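Local structure of cellobiose 2-epimerase (Ruminococcus albus, 3VW5) at residues R52-W55 with F56-A60; A76-F79 with I80-N83; C84-Y87 with E88-G91; S120-Y123 with R124-D128; H184-E187 with A188-L192. The protein catalyses the reversible epimerization of cellobiose, an unmodified sugar, to 4-O-beta-D-glucopyranosyl-D-mannose. The protein carries 2 engineered substitutions. One frame throughout, in Å; residues are numbered along the deposited sequence.

Interaction 1: residues R52-W55 with F56-A60; sequences RILW and FYSNA
The carboxamide of N59 lies over one face of the W55 indole, its plane tilted 26° from that of the ring in a stacked arrangement. This i to i+4 pairing belongs to helix 47-64, an inner helix of the (alpha/alpha)6 barrel. N59 ND2 sits 2.9 Å above the indole plane toward the rim, and N59 CB makes a CH-pi contact 4.1 Å from the centroid of the W55 six-membered ring. Indole NE1 and amide ND2 are both donors and do not bond to each other; ND2 turns instead to W55 O, 2.9 Å away and close to the amide's own plane, and to S121 OG. The backbone N of N59 reaches the same W55 O from the opposite face of the carbonyl. At the edge of the F56 ring, near its plane, lies I53 O. The Y57 ring has F56 CD2 over the centre of one face, and I53 CG2 approaches Y57 CD2 obliquely at 3.6 Å; the Y57 hydroxyl is bonded to N19. L54 O is likewise gripped twice, by the N and OG of S58. With S58 OG anti to its carbonyl carbon (chi1 -52°), that hydroxyl comes within 2.7 Å of L54 O, from above the carbonyl plane.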
loop_
_atom_site.group_PDB
_atom_site.type_symbol
_atom_site.label_atom_id
_atom_site.label_comp_id
_atom_site.label_asym_id
_atom_site.label_seq_id
_atom_site.Cartn_x
_atom_site.Cartn_y
_atom_site.Cartn_z
ATOM N N ARG A 52 4.207 -7.373 1.470
ATOM C CA ARG A 52 4.745 -6.146 0.883
ATOM C C ARG A 52 6.185 -6.317 0.390
ATOM O O ARG A 52 6.570 -5.789 -0.668
ATOM C CB ARG A 52 4.601 -4.983 1.848
ATOM C CG ARG A 52 3.167 -4.563 2.016
ATOM C CD ARG A 52 2.945 -3.667 3.218
ATOM N NE ARG A 52 1.684 -2.944 3.118
ATOM C CZ ARG A 52 1.322 -1.938 3.913
ATOM N NH1 ARG A 52 2.127 -1.518 4.886
ATOM N NH2 ARG A 52 0.154 -1.346 3.729
ATOM N N ILE A 53 6.970 -7.070 1.152
ATOM C CA ILE A 53 8.301 -7.435 0.701
ATOM C C ILE A 53 8.200 -8.278 -0.582
ATOM O O ILE A 53 8.854 -7.965 -1.587
ATOM C CB ILE A 53 9.086 -8.141 1.802
ATOM C CG1 ILE A 53 9.323 -7.161 2.942
ATOM C CG2 ILE A 53 10.429 -8.673 1.281
ATOM C CD1 ILE A 53 9.788 -7.809 4.246
ATOM N N LEU A 54 7.353 -9.311 -0.556
ATOM C CA LEU A 54 7.101 -10.146 -1.745
ATOM C C LEU A 54 6.701 -9.279 -2.931
ATOM O O LEU A 54 7.275 -9.389 -4.017
ATOM C CB LEU A 54 6.043 -11.221 -1.477
ATOM C CG LEU A 54 5.670 -12.116 -2.674
ATOM C CD1 LEU A 54 6.901 -12.634 -3.412
ATOM C CD2 LEU A 54 4.757 -13.277 -2.296
ATOM N N TRP A 55 5.740 -8.387 -2.728
ATOM C CA TRP A 55 5.370 -7.494 -3.811
ATOM C C TRP A 55 6.576 -6.698 -4.303
ATOM O O TRP A 55 6.768 -6.503 -5.502
ATOM C CB TRP A 55 4.229 -6.535 -3.421
ATOM C CG TRP A 55 3.916 -5.625 -4.586
ATOM C CD1 TRP A 55 3.019 -5.854 -5.586
ATOM C CD2 TRP A 55 4.562 -4.380 -4.908
ATOM N NE1 TRP A 55 3.041 -4.822 -6.489
ATOM C CE2 TRP A 55 3.983 -3.906 -6.103
ATOM C CE3 TRP A 55 5.564 -3.613 -4.294
ATOM C CZ2 TRP A 55 4.381 -2.712 -6.702
ATOM C CZ3 TRP A 55 5.955 -2.426 -4.895
ATOM C CH2 TRP A 55 5.369 -1.989 -6.078
ATOM N N PHE A 56 7.379 -6.228 -3.358
ATOM C CA PHE A 56 8.476 -5.332 -3.662
ATOM C C PHE A 56 9.570 -6.000 -4.473
ATOM O O PHE A 56 10.031 -5.450 -5.480
ATOM C CB PHE A 56 9.087 -4.801 -2.377
ATOM C CG PHE A 56 10.415 -4.149 -2.577
ATOM C CD1 PHE A 56 10.494 -2.897 -3.142
ATOM C CD2 PHE A 56 11.577 -4.792 -2.205
ATOM C CE1 PHE A 56 11.703 -2.291 -3.326
ATOM C CE2 PHE A 56 12.798 -4.182 -2.373
ATOM C CZ PHE A 56 12.867 -2.929 -2.937
ATOM N N TYR A 57 10.002 -7.175 -4.033
ATOM C CA TYR A 57 11.048 -7.860 -4.772
ATOM C C TYR A 57 10.544 -8.300 -6.124
ATOM O O TYR A 57 11.227 -8.100 -7.143
ATOM C CB TYR A 57 11.635 -9.018 -3.976
ATOM C CG TYR A 57 12.689 -8.559 -2.999
ATOM C CD1 TYR A 57 13.828 -7.881 -3.446
ATOM C CD2 TYR A 57 12.549 -8.788 -1.638
ATOM C CE1 TYR A 57 14.799 -7.460 -2.566
ATOM C CE2 TYR A 57 13.512 -8.367 -0.749
ATOM C CZ TYR A 57 14.636 -7.702 -1.213
ATOM O OH TYR A 57 15.596 -7.281 -0.324
ATOM N N SER A 58 9.346 -8.876 -6.148
ATOM C CA SER A 58 8.773 -9.284 -7.424
ATOM C C SER A 58 8.798 -8.111 -8.419
ATOM O O SER A 58 9.188 -8.276 -9.570
ATOM C CB SER A 58 7.362 -9.885 -7.258
ATOM O OG SER A 58 7.338 -10.929 -6.285
ATOM N N ASN A 59 8.430 -6.918 -7.972
ATOM C CA ASN A 59 8.378 -5.767 -8.875
ATOM C C ASN A 59 9.721 -5.123 -9.181
ATOM O O ASN A 59 9.913 -4.536 -10.257
ATOM C CB ASN A 59 7.391 -4.717 -8.364
ATOM C CG ASN A 59 5.972 -5.050 -8.735
ATOM O OD1 ASN A 59 5.445 -4.541 -9.731
ATOM N ND2 ASN A 59 5.351 -5.942 -7.959
ATOM N N ALA A 60 10.639 -5.212 -8.225
ATOM C CA ALA A 60 11.984 -4.692 -8.417
ATOM C C ALA A 60 12.672 -5.555 -9.472
ATOM O O ALA A 60 13.420 -5.064 -10.330
ATOM C CB ALA A 60 12.765 -4.728 -7.114
#

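Interaction 2: residues A76-F79 with I80-N83; sequences AYEF and IKNN
K81 runs back along Y77 and then E78. Its CB lies over one face of the Y77 ring, 3.6 Å from Y77 O, the acceptor of the K81 backbone N-H. The chain is extended as far as CD, which reaches the rim of the phenol at 3.4 Å from Y77 OH. There it bends (chi3 75°), carrying CE toward the glutamate and NZ to E78 OE1 in a 2.9 Å salt bridge, on the syn side but tilted out of the carboxylate plane. NZ has a second acidic partner in E130, so the lysine ties helix 67-84 to helix 129-145. These are outer helices of the (alpha/alpha)6 barrel, and the Y77 ring stacks on Y122 of inner helix 109-126, between them in sequence. E78, bent at chi2 (-80°), spreads its two oxygens over two partners: OE2 takes N82 ND2 at 3.0 Å, from above the carboxylate plane. Replacing E78 by an alanine would probably leave K81 to E130 alone and the N82 amide free to turn. Farther round the helix, which widens into a pi-type turn at 80-83, N83 OD1 comes obliquely to the F79 ring, 3.8 Å from CD1, while N83 N makes a weak bond to F79 O.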
loop_
_atom_site.group_PDB
_atom_site.type_symbol
_atom_site.label_atom_id
_atom_site.label_comp_id
_atom_site.label_asym_id
_atom_site.label_seq_id
_atom_site.Cartn_x
_atom_site.Cartn_y
_atom_site.Cartn_z
ATOM N N ALA A 76 10.641 -14.800 0.330
ATOM C CA ALA A 76 9.453 -14.281 0.997
ATOM C C ALA A 76 8.193 -15.077 0.621
ATOM O O ALA A 76 7.390 -15.457 1.488
ATOM C CB ALA A 76 9.269 -12.793 0.675
ATOM N N TYR A 77 8.022 -15.317 -0.676
ATOM C CA TYR A 77 6.947 -16.184 -1.149
ATOM C C TYR A 77 6.859 -17.498 -0.367
ATOM O O TYR A 77 5.775 -17.894 0.089
ATOM C CB TYR A 77 7.111 -16.472 -2.636
ATOM C CG TYR A 77 6.245 -17.588 -3.157
ATOM C CD1 TYR A 77 4.891 -17.396 -3.372
ATOM C CD2 TYR A 77 6.793 -18.837 -3.477
ATOM C CE1 TYR A 77 4.089 -18.421 -3.877
ATOM C CE2 TYR A 77 6.006 -19.863 -3.972
ATOM C CZ TYR A 77 4.652 -19.648 -4.173
ATOM O OH TYR A 77 3.853 -20.652 -4.670
ATOM N N GLU A 78 7.989 -18.178 -0.210
ATOM C CA GLU A 78 7.965 -19.461 0.478
ATOM C C GLU A 78 7.446 -19.283 1.894
ATOM O O GLU A 78 6.650 -20.081 2.390
ATOM C CB GLU A 78 9.345 -20.120 0.477
ATOM C CG GLU A 78 9.710 -20.770 -0.856
ATOM C CD GLU A 78 9.066 -22.142 -1.047
ATOM O OE1 GLU A 78 8.408 -22.336 -2.099
ATOM O OE2 GLU A 78 9.224 -23.032 -0.160
ATOM N N PHE A 79 7.882 -18.214 2.541
ATOM C CA PHE A 79 7.454 -17.960 3.901
ATOM C C PHE A 79 5.927 -17.821 3.967
ATOM O O PHE A 79 5.293 -18.373 4.869
ATOM C CB PHE A 79 8.154 -16.722 4.471
ATOM C CG PHE A 79 7.884 -16.498 5.920
ATOM C CD1 PHE A 79 8.524 -17.276 6.884
ATOM C CD2 PHE A 79 6.982 -15.518 6.330
ATOM C CE1 PHE A 79 8.271 -17.081 8.236
ATOM C CE2 PHE A 79 6.723 -15.316 7.671
ATOM C CZ PHE A 79 7.371 -16.099 8.631
ATOM N N ILE A 80 5.347 -17.108 3.000
ATOM C CA ILE A 80 3.905 -16.863 2.996
ATOM C C ILE A 80 3.119 -18.151 2.736
ATOM O O ILE A 80 2.260 -18.554 3.537
ATOM C CB ILE A 80 3.520 -15.791 1.949
ATOM C CG1 ILE A 80 4.016 -14.416 2.390
ATOM C CG2 ILE A 80 2.014 -15.760 1.713
ATOM C CD1 ILE A 80 3.952 -13.377 1.296
ATOM N N LYS A 81 3.435 -18.797 1.618
ATOM C CA LYS A 81 2.823 -20.069 1.251
ATOM C C LYS A 81 2.886 -21.113 2.367
ATOM O O LYS A 81 1.886 -21.746 2.686
ATOM C CB LYS A 81 3.479 -20.606 -0.022
ATOM C CG LYS A 81 2.942 -21.941 -0.502
ATOM C CD LYS A 81 3.631 -22.360 -1.786
ATOM C CE LYS A 81 5.047 -22.846 -1.521
ATOM N NZ LYS A 81 5.737 -23.177 -2.803
ATOM N N ASN A 82 4.048 -21.279 2.977
ATOM C CA ASN A 82 4.232 -22.360 3.947
ATOM C C ASN A 82 3.808 -22.054 5.380
ATOM O O ASN A 82 3.709 -22.961 6.196
ATOM C CB ASN A 82 5.680 -22.881 3.927
ATOM C CG ASN A 82 6.142 -23.288 2.527
ATOM O OD1 ASN A 82 5.354 -23.767 1.714
ATOM N ND2 ASN A 82 7.417 -23.073 2.238
ATOM N N ASN A 83 3.567 -20.790 5.707
ATOM C CA ASN A 83 3.215 -20.461 7.089
ATOM C C ASN A 83 2.012 -19.551 7.203
ATOM O O ASN A 83 1.245 -19.658 8.145
ATOM C CB ASN A 83 4.388 -19.812 7.844
ATOM C CG ASN A 83 5.599 -20.725 7.953
ATOM O OD1 ASN A 83 6.577 -20.551 7.227
ATOM N ND2 ASN A 83 5.543 -21.701 8.868
#

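Interaction 3: residues C84-Y87 with E88-G91; sequences CIDY and EYGG
D86 OD2, beside the Y89 ring, is gripped by salt bridges from R158 and K107, while OD1 accepts the backbone N-H of Y89. The setting is the loop that leads from outer helix 67-84 of the (alpha/alpha)6 barrel to strand 95-96, where residues 87-89 turn the chain back in an alpha-turn, D86 O being met by G90 N in a weak bond. The Y89 N to D86 OD1 bond is 3.0 Å long and almost straight at 176°, though it reaches the oxygen from well above the carboxylate plane. CG of D86 stands anti to the backbone N (chi1 -171°), which brings OD1 over the bend, to that N-H. OD2 lies at the edge of the Y89 ring, 3.6 Å from CD2, with carboxylate and ring planes 78° apart. With two cations on OD2, the acid is likely to stay ionised despite its burial. K107 also bonds G90 O, so one lysine clasps both limbs of the turn. Beyond it the limbs are joined by D86 N and G91 O at 2.9 Å. G90 and G91 both have positive phi, and at the backbone angles of G90 a CB would collide with the carbonyl oxygen of Y89. On the bend, E88 CB lies 3.6 Å from D86 OD1, whereas the Y87 hydroxyl folds back to bond K81 O and the Y87 ring carries I85 CG2 over the centre of one face.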
loop_
_atom_site.group_PDB
_atom_site.type_symbol
_atom_site.label_atom_id
_atom_site.label_comp_id
_atom_site.label_asym_id
_atom_site.label_seq_id
_atom_site.Cartn_x
_atom_site.Cartn_y
_atom_site.Cartn_z
ATOM N N CYS A 84 1.855 -18.648 6.247
ATOM C CA CYS A 84 0.993 -17.494 6.467
ATOM C C CYS A 84 -0.436 -17.707 6.001
ATOM O O CYS A 84 -1.329 -16.928 6.324
ATOM C CB CYS A 84 1.610 -16.249 5.815
ATOM S SG CYS A 84 3.170 -15.756 6.613
ATOM N N ILE A 85 -0.641 -18.783 5.254
ATOM C CA ILE A 85 -1.930 -19.075 4.664
ATOM C C ILE A 85 -2.695 -20.082 5.523
ATOM O O ILE A 85 -2.142 -21.103 5.944
ATOM C CB ILE A 85 -1.742 -19.576 3.222
ATOM C CG1 ILE A 85 -1.451 -18.380 2.316
ATOM C CG2 ILE A 85 -2.950 -20.336 2.751
ATOM C CD1 ILE A 85 -1.076 -18.721 0.909
ATOM N N ASP A 86 -3.953 -19.765 5.819
ATOM C CA ASP A 86 -4.820 -20.688 6.529
ATOM C C ASP A 86 -5.539 -21.538 5.485
ATOM O O ASP A 86 -6.546 -21.125 4.923
ATOM C CB ASP A 86 -5.824 -19.939 7.405
ATOM C CG ASP A 86 -6.608 -20.868 8.321
ATOM O OD1 ASP A 86 -6.609 -22.092 8.061
ATOM O OD2 ASP A 86 -7.231 -20.380 9.295
ATOM N N TYR A 87 -5.004 -22.726 5.224
ATOM C CA TYR A 87 -5.530 -23.577 4.170
ATOM C C TYR A 87 -6.848 -24.180 4.589
ATOM O O TYR A 87 -7.719 -24.433 3.753
ATOM C CB TYR A 87 -4.518 -24.660 3.793
ATOM C CG TYR A 87 -3.357 -24.109 2.993
ATOM C CD1 TYR A 87 -3.527 -23.715 1.666
ATOM C CD2 TYR A 87 -2.096 -23.965 3.568
ATOM C CE1 TYR A 87 -2.471 -23.207 0.930
ATOM C CE2 TYR A 87 -1.030 -23.445 2.843
ATOM C CZ TYR A 87 -1.219 -23.071 1.528
ATOM O OH TYR A 87 -0.157 -22.558 0.805
ATOM N N GLU A 88 -6.993 -24.373 5.894
ATOM C CA GLU A 88 -8.185 -24.977 6.467
ATOM C C GLU A 88 -9.422 -24.046 6.464
ATOM O O GLU A 88 -10.486 -24.422 5.979
ATOM C CB GLU A 88 -7.868 -25.482 7.868
ATOM C CG GLU A 88 -9.068 -26.040 8.597
ATOM C CD GLU A 88 -8.727 -26.523 10.000
ATOM O OE1 GLU A 88 -7.516 -26.479 10.365
ATOM O OE2 GLU A 88 -9.670 -26.941 10.736
ATOM N N TYR A 89 -9.287 -22.827 6.975
ATOM C CA TYR A 89 -10.421 -21.901 6.995
ATOM C C TYR A 89 -10.378 -20.912 5.841
ATOM O O TYR A 89 -11.395 -20.325 5.493
ATOM C CB TYR A 89 -10.498 -21.129 8.317
ATOM C CG TYR A 89 -10.881 -21.957 9.536
ATOM C CD1 TYR A 89 -12.220 -22.184 9.857
ATOM C CD2 TYR A 89 -9.908 -22.499 10.375
ATOM C CE1 TYR A 89 -12.584 -22.931 10.972
ATOM C CE2 TYR A 89 -10.259 -23.252 11.485
ATOM C CZ TYR A 89 -11.603 -23.466 11.780
ATOM O OH TYR A 89 -11.969 -24.214 12.893
ATOM N N GLY A 90 -9.202 -20.710 5.254
ATOM C CA GLY A 90 -9.042 -19.685 4.232
ATOM C C GLY A 90 -8.327 -18.413 4.691
ATOM O O GLY A 90 -8.116 -18.193 5.876
ATOM N N GLY A 91 -7.955 -17.568 3.742
ATOM C CA GLY A 91 -7.266 -16.337 4.060
ATOM C C GLY A 91 -5.843 -16.519 4.574
ATOM O O GLY A 91 -5.221 -17.584 4.428
#

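Interaction 4: residues S120-Y123 with R124-D128; sequences SSYY and RASGD
Y122 and S126 meet twice, through a carbonyl and through a ring. Among the polar contacts, S126 OG donates to Y122 O over 2.6 Å, from above the carbonyl plane. The same OG accepts the backbone N-H of D128 at 2.8 Å and 161°, an ST turn. S126 adopts chi1 52°, with OG in the crowded position between backbone N and carbonyl carbon, and this directs the oxygen to both partners. Among backbone bonds, R124 N to S120 O is regular, whereas S126 N to Y122 O is weak as the helix ends; G127 is the first residue to leave it. The aromatic contacts follow. S126 OG stands 3.5 Å above the Y122 ring, over its centre, and S126 CB makes a CH-pi contact 4.1 Å from the centroid. D128 O lies instead at the edge of the Y123 ring, 3.3 Å from CD1. Changing Y122 to an alanine would probably leave the side of S126 without its aromatic floor and Y77 without its stacking partner. Charged groups tie the helix end to its neighbours: R124 forms a salt bridge with E191, and D128 is the N-cap of helix 129-145, its carboxylate accepting from E130 N. By donating and accepting at once, the serine hydroxyl couples the last turn of inner helix 109-126 to the start of the next, outer helix.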
loop_
_atom_site.group_PDB
_atom_site.type_symbol
_atom_site.label_atom_id
_atom_site.label_comp_id
_atom_site.label_asym_id
_atom_site.label_seq_id
_atom_site.Cartn_x
_atom_site.Cartn_y
_atom_site.Cartn_z
ATOM N N SER A 120 0.025 -12.237 -6.970
ATOM C CA SER A 120 -0.229 -11.955 -8.375
ATOM C C SER A 120 1.041 -11.458 -9.005
ATOM O O SER A 120 1.420 -11.875 -10.090
ATOM C CB SER A 120 -1.333 -10.917 -8.550
ATOM O OG SER A 120 -2.581 -11.415 -8.108
ATOM N N SER A 121 1.708 -10.561 -8.301
ATOM C CA SER A 121 2.925 -9.946 -8.801
ATOM C C SER A 121 4.050 -10.961 -8.937
ATOM O O SER A 121 4.831 -10.903 -9.875
ATOM C CB SER A 121 3.346 -8.820 -7.861
ATOM O OG SER A 121 2.655 -7.644 -8.195
ATOM N N TYR A 122 4.125 -11.887 -7.994
ATOM C CA TYR A 122 5.184 -12.879 -8.001
ATOM C C TYR A 122 4.984 -13.805 -9.181
ATOM O O TYR A 122 5.951 -14.198 -9.836
ATOM C CB TYR A 122 5.208 -13.676 -6.705
ATOM C CG TYR A 122 6.247 -14.765 -6.708
ATOM C CD1 TYR A 122 7.598 -14.457 -6.747
ATOM C CD2 TYR A 122 5.875 -16.108 -6.667
ATOM C CE1 TYR A 122 8.545 -15.451 -6.743
ATOM C CE2 TYR A 122 6.812 -17.110 -6.664
ATOM C CZ TYR A 122 8.152 -16.779 -6.708
ATOM O OH TYR A 122 9.092 -17.787 -6.720
ATOM N N TYR A 123 3.723 -14.129 -9.467
ATOM C CA TYR A 123 3.391 -14.872 -10.679
ATOM C C TYR A 123 3.832 -14.113 -11.938
ATOM O O TYR A 123 4.513 -14.677 -12.791
ATOM C CB TYR A 123 1.895 -15.222 -10.730
ATOM C CG TYR A 123 1.423 -15.739 -12.076
ATOM C CD1 TYR A 123 1.850 -16.986 -12.563
ATOM C CD2 TYR A 123 0.558 -14.983 -12.862
ATOM C CE1 TYR A 123 1.430 -17.452 -13.784
ATOM C CE2 TYR A 123 0.134 -15.433 -14.078
ATOM C CZ TYR A 123 0.568 -16.670 -14.540
ATOM O OH TYR A 123 0.129 -17.116 -15.763
ATOM N N ARG A 124 3.458 -12.840 -12.061
ATOM C CA ARG A 124 3.892 -12.054 -13.216
ATOM C C ARG A 124 5.408 -12.026 -13.292
ATOM O O ARG A 124 5.992 -11.760 -14.333
ATOM C CB ARG A 124 3.363 -10.625 -13.145
ATOM C CG ARG A 124 1.861 -10.524 -13.260
ATOM C CD ARG A 124 1.415 -9.072 -13.266
ATOM N NE ARG A 124 2.037 -8.307 -14.339
ATOM C CZ ARG A 124 2.608 -7.114 -14.188
ATOM N NH1 ARG A 124 2.662 -6.531 -12.985
ATOM N NH2 ARG A 124 3.134 -6.503 -15.247
ATOM N N ALA A 125 6.042 -12.298 -12.165
ATOM C CA ALA A 125 7.483 -12.204 -12.088
ATOM C C ALA A 125 8.172 -13.508 -12.480
ATOM O O ALA A 125 9.184 -13.470 -13.167
ATOM C CB ALA A 125 7.917 -11.769 -10.686
ATOM N N SER A 126 7.615 -14.649 -12.061
ATOM C CA SER A 126 8.395 -15.881 -11.955
ATOM C C SER A 126 8.288 -16.984 -13.041
ATOM O O SER A 126 9.252 -17.747 -13.208
ATOM C CB SER A 126 8.262 -16.478 -10.559
ATOM O OG SER A 126 6.891 -16.600 -10.216
ATOM N N GLY A 127 7.167 -17.168 -13.731
ATOM C CA GLY A 127 5.845 -16.982 -13.213
ATOM C C GLY A 127 5.405 -18.382 -12.823
ATOM O O GLY A 127 4.887 -19.136 -13.640
ATOM N N ASP A 128 5.686 -18.729 -11.571
ATOM C CA ASP A 128 5.210 -19.938 -10.914
ATOM C C ASP A 128 3.679 -19.945 -10.866
ATOM O O ASP A 128 3.057 -19.080 -10.244
ATOM C CB ASP A 128 5.782 -19.972 -9.494
ATOM C CG ASP A 128 5.430 -21.233 -8.753
ATOM O OD1 ASP A 128 6.090 -21.529 -7.724
ATOM O OD2 ASP A 128 4.500 -21.939 -9.211
#

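Interaction 5: residues H184-E187 with A188-L192; sequences HLIE and AYTEL
Helix 179-196 is one of the inner helices of the (alpha/alpha)6 barrel, and in its middle the side chains of 184-187 meet those of 188-192 one turn on. T190 grips I186 O with two donors. Its backbone N comes in at 2.9 Å, nearly in line with the carbonyl bond, while OG1 donates over 2.7 Å from above the carbonyl plane. OG1 is placed there by chi1 -61°, which sets it anti to the threonine's own carbonyl carbon and turns CG2 away from I186 O. L185 and Y189 run alongside each other in the same direction, L185 CD2 touching Y189 CE2 at 4.2 Å. The pair faces I142 of outer helix 129-145, where the Y189 hydroxyl bonds E143 and the ring meets F139 edge to face. The methyl of A188 rests 3.5 Å from H184 O, which also takes the A188 N-H. On another side, H184 ND1 donates to E187 OE2 at 2.7 Å and 167°; the acceptor lies in the imidazole plane, but the nitrogen approaches from above the carboxylate plane. The other oxygen of E187 is held by R377 and Y373, so the acid that orients the imidazole is itself fixed by helix 373-385. One turn later the N-H of E191 makes a weak bond to E187 O, and its OE1 is taken by R124 and S121. A buried threonine hydroxyl returned to the carbonyl four residues back is a familiar way for an alpha-helix to satisfy a polar side chain, and here it serves an inner barrel helix packed among its neighbours.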
loop_
_atom_site.group_PDB
_atom_site.type_symbol
_atom_site.label_atom_id
_atom_site.label_comp_id
_atom_site.label_asym_id
_atom_site.label_seq_id
_atom_site.Cartn_x
_atom_site.Cartn_y
_atom_site.Cartn_z
ATOM N N HIS A 184 -7.512 -1.123 -1.081
ATOM C CA HIS A 184 -6.554 -2.209 -1.225
ATOM C C HIS A 184 -7.115 -3.485 -1.879
ATOM O O HIS A 184 -6.361 -4.282 -2.437
ATOM C CB HIS A 184 -5.775 -2.444 0.075
ATOM C CG HIS A 184 -4.822 -1.329 0.375
ATOM N ND1 HIS A 184 -3.672 -1.123 -0.360
ATOM C CD2 HIS A 184 -4.881 -0.315 1.271
ATOM C CE1 HIS A 184 -3.051 -0.051 0.089
ATOM N NE2 HIS A 184 -3.761 0.455 1.084
ATOM N N LEU A 185 -8.433 -3.655 -1.853
ATOM C CA LEU A 185 -9.068 -4.633 -2.744
ATOM C C LEU A 185 -8.933 -4.180 -4.204
ATOM O O LEU A 185 -8.547 -4.966 -5.071
ATOM C CB LEU A 185 -10.531 -4.884 -2.372
ATOM C CG LEU A 185 -10.780 -5.679 -1.085
ATOM C CD1 LEU A 185 -12.254 -5.653 -0.726
ATOM C CD2 LEU A 185 -10.280 -7.126 -1.171
ATOM N N ILE A 186 -9.225 -2.915 -4.482
ATOM C CA ILE A 186 -9.000 -2.416 -5.834
ATOM C C ILE A 186 -7.567 -2.731 -6.281
ATOM O O ILE A 186 -7.345 -3.294 -7.340
ATOM C CB ILE A 186 -9.309 -0.906 -5.935
ATOM C CG1 ILE A 186 -10.824 -0.669 -5.908
ATOM C CG2 ILE A 186 -8.687 -0.302 -7.171
ATOM C CD1 ILE A 186 -11.233 0.713 -5.436
ATOM N N GLU A 187 -6.603 -2.394 -5.438
ATOM C CA GLU A 187 -5.194 -2.534 -5.750
ATOM C C GLU A 187 -4.828 -3.984 -6.090
ATOM O O GLU A 187 -4.172 -4.243 -7.102
ATOM C CB GLU A 187 -4.395 -2.050 -4.547
ATOM C CG GLU A 187 -2.897 -2.002 -4.700
ATOM C CD GLU A 187 -2.242 -1.705 -3.362
ATOM O OE1 GLU A 187 -1.477 -0.709 -3.247
ATOM O OE2 GLU A 187 -2.516 -2.468 -2.403
ATOM N N ALA A 188 -5.253 -4.915 -5.237
ATOM C CA ALA A 188 -5.012 -6.354 -5.434
ATOM C C ALA A 188 -5.703 -6.914 -6.675
ATOM O O ALA A 188 -5.071 -7.581 -7.486
ATOM C CB ALA A 188 -5.412 -7.170 -4.178
ATOM N N TYR A 189 -7.002 -6.654 -6.807
ATOM C CA TYR A 189 -7.785 -7.205 -7.914
ATOM C C TYR A 189 -7.302 -6.670 -9.248
ATOM O O TYR A 189 -7.296 -7.391 -10.246
ATOM C CB TYR A 189 -9.282 -6.936 -7.743
ATOM C CG TYR A 189 -9.921 -7.774 -6.672
ATOM C CD1 TYR A 189 -11.304 -7.904 -6.596
ATOM C CD2 TYR A 189 -9.144 -8.446 -5.734
ATOM C CE1 TYR A 189 -11.902 -8.675 -5.610
ATOM C CE2 TYR A 189 -9.724 -9.229 -4.742
ATOM C CZ TYR A 189 -11.107 -9.333 -4.680
ATOM O OH TYR A 189 -11.699 -10.102 -3.689
ATOM N N THR A 190 -6.900 -5.403 -9.265
ATOM C CA THR A 190 -6.249 -4.842 -10.439
ATOM C C THR A 190 -5.083 -5.729 -10.861
ATOM O O THR A 190 -4.919 -6.012 -12.040
ATOM C CB THR A 190 -5.733 -3.412 -10.193
ATOM O OG1 THR A 190 -6.832 -2.565 -9.866
ATOM C CG2 THR A 190 -5.045 -2.868 -11.440
ATOM N N GLU A 191 -4.288 -6.178 -9.898
ATOM C CA GLU A 191 -3.074 -6.925 -10.208
ATOM C C GLU A 191 -3.404 -8.352 -10.635
ATOM O O GLU A 191 -2.746 -8.896 -11.504
ATOM C CB GLU A 191 -2.091 -6.909 -9.014
ATOM C CG GLU A 191 -0.694 -7.471 -9.286
ATOM C CD GLU A 191 0.148 -6.583 -10.210
ATOM O OE1 GLU A 191 1.331 -6.931 -10.475
ATOM O OE2 GLU A 191 -0.362 -5.532 -10.672
ATOM N N LEU A 192 -4.416 -8.950 -10.015
ATOM C CA LEU A 192 -4.874 -10.290 -10.372
ATOM C C LEU A 192 -5.429 -10.279 -11.784
ATOM O O LEU A 192 -5.299 -11.249 -12.507
ATOM C CB LEU A 192 -5.981 -10.764 -9.429
ATOM C CG LEU A 192 -5.913 -12.211 -8.928
ATOM C CD1 LEU A 192 -7.310 -12.719 -8.555
ATOM C CD2 LEU A 192 -5.236 -13.128 -9.930
#

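How the interactions relate
Each contact lies within one unbroken run of chain, so none encloses a long loop, and the five follow in series without nesting or crossing. Interaction 1, on inner helix 47-64, packs L54 on Y77 and I80 of interaction 2, on outer helix 67-84. Interaction 3 begins where interaction 2 ends and rounds the turn leaving that helix. Interaction 4 closes inner helix 109-126 and touches three others: interaction 1 at S121 and Y122, interaction 2 through the Y122–Y77 stack, and interaction 5 at E191. Interaction 5, on inner helix 179-196, does not touch interactions 1 to 3. Residues 120-128 thus link three consecutive inner helices with an outer one.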